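PDB 3N4P: terminase subunit UL89 protein from Human herpesvirus 5, which forms the C-terminal nuclease domain of the terminase large subunit, part of the motor that probably drives viral DNA into empty capsids. Local coordinates for residues L134-E139 with I164-Y169; L63-D68 with V82-A87. One frame throughout, in Å; residues are numbered along the deposited sequence.

Interaction 1 of 2, residues L134-E139 with I164-Y169; sequences LRIAVE and IRVLFY
With CG1 of Ile136 and CG of Phe168 both anti to their carbonyl carbons (chi1 -59° and -82°), the side chains of these paired residues lie side by side. The second branch of Ile136, CG2, comes obliquely to the ring and is packed tightly on it, 3.4 Å from Phe168 CE2. Ile136 CD1, on the other branch, reaches 3.7 Å from Phe168 CZ and also touches Val166 CG1. Val138 CG2 lies at the ring edge, near its plane, while Leu134 CD1 meets Val166 CG1 at 4.0 Å.

The backbones supply a regular parallel pairing of strands 134-138 and 165-169. Leu134 N donates to Arg165 O and Ile136 N to Leu167 O; in return Leu134 O accepts from Leu167 N and Ile136 O from Tyr169 N, the last bond measuring 2.9 Å. Ile136 O also receives a CA-H...O contact from Phe168 CA.

On the face of Arg135 and Leu167 the chemistry changes. The Arg135 chain is extended from CG to NE, and Leu167 CD2 sits over one face of its guanidinium, 3.7 Å from Arg135 NH2 and toward the rim. Arg135 NE pairs with Glu133, which also takes Arg165, and its NH1 bonds to Ala273 O.

Helix 144-161, which links these strands in a beta-alpha-beta crossover, covers the Leu134, Ile136, Val166 and Phe168 face. The contact therefore joins a hydrocarbon layer, tightest where Ile136 CG2 meets Phe168 CE2, to a mixed face where an aliphatic group lies over a guanidinium, and the shared carboxylate of Glu133 probably offsets the like charges of the two arginines.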
# COMPACT_ATOMS: atom_id res chain seq x y z
N LEU B 134 4.65 6.72 23.97
CA LEU B 134 3.58 7.59 23.47
C LEU B 134 3.84 9.05 23.71
O LEU B 134 4.18 9.41 24.82
CB LEU B 134 2.31 7.38 24.25
CG LEU B 134 1.33 6.41 23.71
CD1 LEU B 134 0.31 6.16 24.91
CD2 LEU B 134 0.71 7.00 22.40
N ARG B 135 3.58 9.88 22.72
CA ARG B 135 3.72 11.31 22.87
C ARG B 135 2.48 11.94 22.37
O ARG B 135 2.13 11.79 21.20
CB ARG B 135 4.88 11.80 22.06
CG ARG B 135 6.17 11.63 22.77
CD ARG B 135 7.40 12.04 21.92
NE ARG B 135 8.55 11.65 22.72
CZ ARG B 135 9.50 12.47 23.20
NH1 ARG B 135 9.53 13.77 22.88
NH2 ARG B 135 10.45 11.95 23.99
N ILE B 136 1.82 12.68 23.25
CA ILE B 136 0.46 13.11 23.01
C ILE B 136 0.35 14.62 23.16
O ILE B 136 0.77 15.15 24.14
CB ILE B 136 -0.51 12.42 24.04
CG1 ILE B 136 -0.40 10.91 23.90
CG2 ILE B 136 -1.98 12.88 23.87
CD1 ILE B 136 -1.06 10.14 25.09
N ALA B 137 -0.24 15.28 22.18
CA ALA B 137 -0.59 16.69 22.32
C ALA B 137 -2.10 16.90 22.34
O ALA B 137 -2.80 16.44 21.44
CB ALA B 137 -0.01 17.46 21.09
N VAL B 138 -2.60 17.67 23.26
CA VAL B 138 -4.04 17.89 23.35
C VAL B 138 -4.19 19.38 23.20
O VAL B 138 -3.72 20.12 24.04
CB VAL B 138 -4.65 17.53 24.77
CG1 VAL B 138 -6.16 17.78 24.79
CG2 VAL B 138 -4.41 16.08 25.18
N GLU B 139 -4.87 19.83 22.15
CA GLU B 139 -5.10 21.24 21.94
C GLU B 139 -6.02 21.79 22.98
O GLU B 139 -7.08 21.24 23.23
CB GLU B 139 -5.74 21.54 20.59
CG GLU B 139 -5.31 22.93 20.02
CD GLU B 139 -6.48 23.74 19.45
OE1 GLU B 139 -6.59 24.95 19.79
OE2 GLU B 139 -7.28 23.18 18.67
N ILE B 164 3.43 1.38 29.30
CA ILE B 164 4.20 2.11 28.34
C ILE B 164 4.49 3.50 28.91
O ILE B 164 3.72 3.98 29.70
CB ILE B 164 3.39 2.23 27.02
CG1 ILE B 164 4.27 2.86 25.92
CG2 ILE B 164 2.06 3.01 27.27
CD1 ILE B 164 4.05 2.29 24.53
N ARG B 165 5.55 4.18 28.47
CA ARG B 165 5.77 5.56 28.94
C ARG B 165 4.94 6.49 28.15
O ARG B 165 4.94 6.44 26.90
CB ARG B 165 7.24 5.98 28.91
CG ARG B 165 8.03 5.19 27.94
CD ARG B 165 9.50 5.01 28.32
NE ARG B 165 10.12 6.12 29.03
CZ ARG B 165 11.01 6.97 28.51
NH1 ARG B 165 11.39 6.87 27.24
NH2 ARG B 165 11.52 7.93 29.29
N VAL B 166 4.25 7.37 28.86
CA VAL B 166 3.37 8.37 28.26
C VAL B 166 3.96 9.74 28.56
O VAL B 166 4.40 9.99 29.69
CB VAL B 166 1.99 8.30 28.93
CG1 VAL B 166 0.96 8.66 27.98
CG2 VAL B 166 1.71 6.89 29.39
N LEU B 167 4.01 10.61 27.56
CA LEU B 167 4.53 11.98 27.66
C LEU B 167 3.50 12.87 27.01
O LEU B 167 2.86 12.45 26.08
CB LEU B 167 5.82 12.15 26.88
CG LEU B 167 7.12 11.60 27.47
CD1 LEU B 167 7.33 10.11 27.21
CD2 LEU B 167 8.28 12.37 26.92
N PHE B 168 3.32 14.07 27.51
CA PHE B 168 2.32 14.96 26.99
C PHE B 168 3.05 16.24 26.60
O PHE B 168 4.11 16.55 27.13
CB PHE B 168 1.21 15.25 27.98
CG PHE B 168 0.16 14.20 28.02
CD1 PHE B 168 0.30 13.09 28.83
CD2 PHE B 168 -0.98 14.31 27.24
CE1 PHE B 168 -0.70 12.10 28.89
CE2 PHE B 168 -1.99 13.31 27.28
CZ PHE B 168 -1.84 12.21 28.10
N TYR B 169 2.51 16.94 25.62
CA TYR B 169 3.17 18.17 25.15
C TYR B 169 2.86 19.12 26.29
O TYR B 169 1.69 19.21 26.67
CB TYR B 169 2.49 18.68 23.90
CG TYR B 169 3.23 19.82 23.26
CD1 TYR B 169 4.01 19.61 22.12
CD2 TYR B 169 3.14 21.12 23.77
CE1 TYR B 169 4.71 20.66 21.51
CE2 TYR B 169 3.85 22.19 23.15
CZ TYR B 169 4.61 21.95 22.04
OH TYR B 169 5.29 22.98 21.44

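Interaction 2 of 2, residues L63-D68 with V82-A87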
# COMPACT_ATOMS: atom_id res chain seq x y z
N LEU B 63 4.84 6.48 19.14
CA LEU B 63 3.53 6.89 18.59
C LEU B 63 3.25 8.37 18.92
O LEU B 63 3.14 8.72 20.07
CB LEU B 63 2.42 6.05 19.27
CG LEU B 63 1.28 5.45 18.51
CD1 LEU B 63 -0.07 5.22 19.31
CD2 LEU B 63 1.08 6.03 17.05
N TYR B 64 3.13 9.24 17.94
CA TYR B 64 2.74 10.63 18.17
C TYR B 64 1.23 10.74 17.98
O TYR B 64 0.70 10.30 16.93
CB TYR B 64 3.48 11.56 17.15
CG TYR B 64 4.96 11.56 17.43
CD1 TYR B 64 5.78 10.56 16.91
CD2 TYR B 64 5.52 12.49 18.34
CE1 TYR B 64 7.20 10.53 17.21
CE2 TYR B 64 6.95 12.48 18.67
CZ TYR B 64 7.76 11.48 18.10
OH TYR B 64 9.12 11.40 18.43
N VAL B 65 0.51 11.30 18.94
CA VAL B 65 -0.90 11.56 18.67
C VAL B 65 -1.34 13.03 18.93
O VAL B 65 -0.84 13.68 19.81
CB VAL B 65 -1.92 10.56 19.45
CG1 VAL B 65 -1.28 9.32 20.12
CG2 VAL B 65 -2.87 11.29 20.28
N TYR B 66 -2.39 13.48 18.27
CA TYR B 66 -2.89 14.82 18.52
C TYR B 66 -4.38 14.76 18.53
O TYR B 66 -4.95 14.12 17.65
CB TYR B 66 -2.53 15.67 17.30
CG TYR B 66 -3.04 17.06 17.32
CD1 TYR B 66 -2.29 18.08 17.94
CD2 TYR B 66 -4.21 17.41 16.65
CE1 TYR B 66 -2.73 19.43 17.91
CE2 TYR B 66 -4.67 18.74 16.64
CZ TYR B 66 -3.92 19.74 17.26
OH TYR B 66 -4.35 21.04 17.24
N LEU B 67 -5.00 15.53 19.40
CA LEU B 67 -6.43 15.72 19.30
C LEU B 67 -6.81 17.12 19.69
O LEU B 67 -6.12 17.78 20.45
CB LEU B 67 -7.20 14.71 20.19
CG LEU B 67 -6.97 14.81 21.69
CD1 LEU B 67 -8.22 14.35 22.57
CD2 LEU B 67 -5.77 13.95 22.03
N ASP B 68 -7.95 17.54 19.17
CA ASP B 68 -8.50 18.87 19.45
C ASP B 68 -9.89 18.72 20.01
O ASP B 68 -10.86 18.73 19.25
CB ASP B 68 -8.57 19.70 18.15
CG ASP B 68 -9.25 21.07 18.36
OD1 ASP B 68 -9.64 21.43 19.50
OD2 ASP B 68 -9.40 21.80 17.36
N VAL B 82 -8.79 13.01 16.04
CA VAL B 82 -7.67 12.29 16.67
C VAL B 82 -6.86 11.59 15.53
O VAL B 82 -7.44 11.03 14.61
CB VAL B 82 -8.15 11.18 17.66
CG1 VAL B 82 -7.03 10.77 18.62
CG2 VAL B 82 -9.37 11.64 18.45
N ALA B 83 -5.54 11.69 15.60
CA ALA B 83 -4.64 11.00 14.70
C ALA B 83 -3.45 10.47 15.45
O ALA B 83 -2.92 11.10 16.40
CB ALA B 83 -4.17 11.94 13.57
N ALA B 84 -2.98 9.33 14.96
CA ALA B 84 -1.87 8.62 15.55
C ALA B 84 -0.95 8.19 14.42
O ALA B 84 -1.37 7.39 13.55
CB ALA B 84 -2.41 7.39 16.31
N VAL B 85 0.29 8.72 14.47
CA VAL B 85 1.36 8.54 13.48
C VAL B 85 2.74 8.15 14.07
O VAL B 85 3.02 8.39 15.24
CB VAL B 85 1.53 9.79 12.58
CG1 VAL B 85 0.15 10.36 12.15
CG2 VAL B 85 2.24 10.81 13.33
N GLY B 86 3.58 7.49 13.25
CA GLY B 86 4.92 7.02 13.66
C GLY B 86 5.81 7.05 12.42
O GLY B 86 5.30 6.99 11.29
N ALA B 87 7.11 7.04 12.61
CA ALA B 87 8.00 7.11 11.50
C ALA B 87 8.25 5.75 10.87
O ALA B 87 8.24 4.71 11.56
CB ALA B 87 9.28 7.80 11.90
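The Tyr64 ring presents its edge to Val85: the carbonyl O of Val85 lies in the ring plane, 3.9 Å from Tyr64 CD1. Tyr64 N donates to Val85 O at 2.8 Å, and the oxygen that accepts this bond merely lies beside the ring edge. The ring of Tyr66 behaves differently, leading away from strand 82-87, although its backbone pairs with Ala83. Asp68, a magnesium ligand, is next in sequence after Leu67.

The two strands are antiparallel, their axes at 155°. Tyr64 and Val85 form a hydrogen-bonded pair, closed by a nearly straight bond from Val85 N to Tyr64 O of 3.0 Å, and Tyr66 with Ala83 forms the next such pair. Between them Val65 and Ala84 are a non-hydrogen-bonded pair, where Val65 CA makes a close CA-H...O contact of 3.1 Å with Ala83 O.

Side chains meet lightly on both faces. Val85 holds CG2 between its backbone N and carbonyl carbon, and this methyl lies 4.1 Å from Tyr64 CB. On the face bearing Val65 and Leu67, Leu63 reaches across with CD2 to 3.8 Å from Ala84 CB, and Val82 CG2 touches Leu67 CB at 4.1 Å. Of the two alanines, Ala83 faces helix 256-267 and Ala84 helix 109-127.

These helices cover the two faces. Helix 109-127 packs on Leu63, Leu67, Val82 and Ala84, while helix 256-267 covers Tyr66, Ala83 and Val85. Along its other edge strand 62-67 bonds in parallel to strand 133-138, which places it between two partners in the sheet, an order consistent with the RNase H-like fold of terminase nucleases.

In the fold
Both interactions are largely buried and belong to one mixed sheet, in which strands 62-67 and 133-138 are neighbours; a probable hydrogen bond from Val65 N to Arg135 O (2.8 Å) joins them. Interaction 2 lies near the centre of the chain, with helices on both faces, and its side chains are mostly small or aliphatic beside two tyrosines. Interaction 1, farther out, is parallel rather than antiparallel, buries more surface and reaches a charged fringe at Arg135 and Arg165. The C-terminal parts of segments 63-68 and 134-139 bring together Asp68 and Glu139, both magnesium ligands and two of the three predicted nuclease residues.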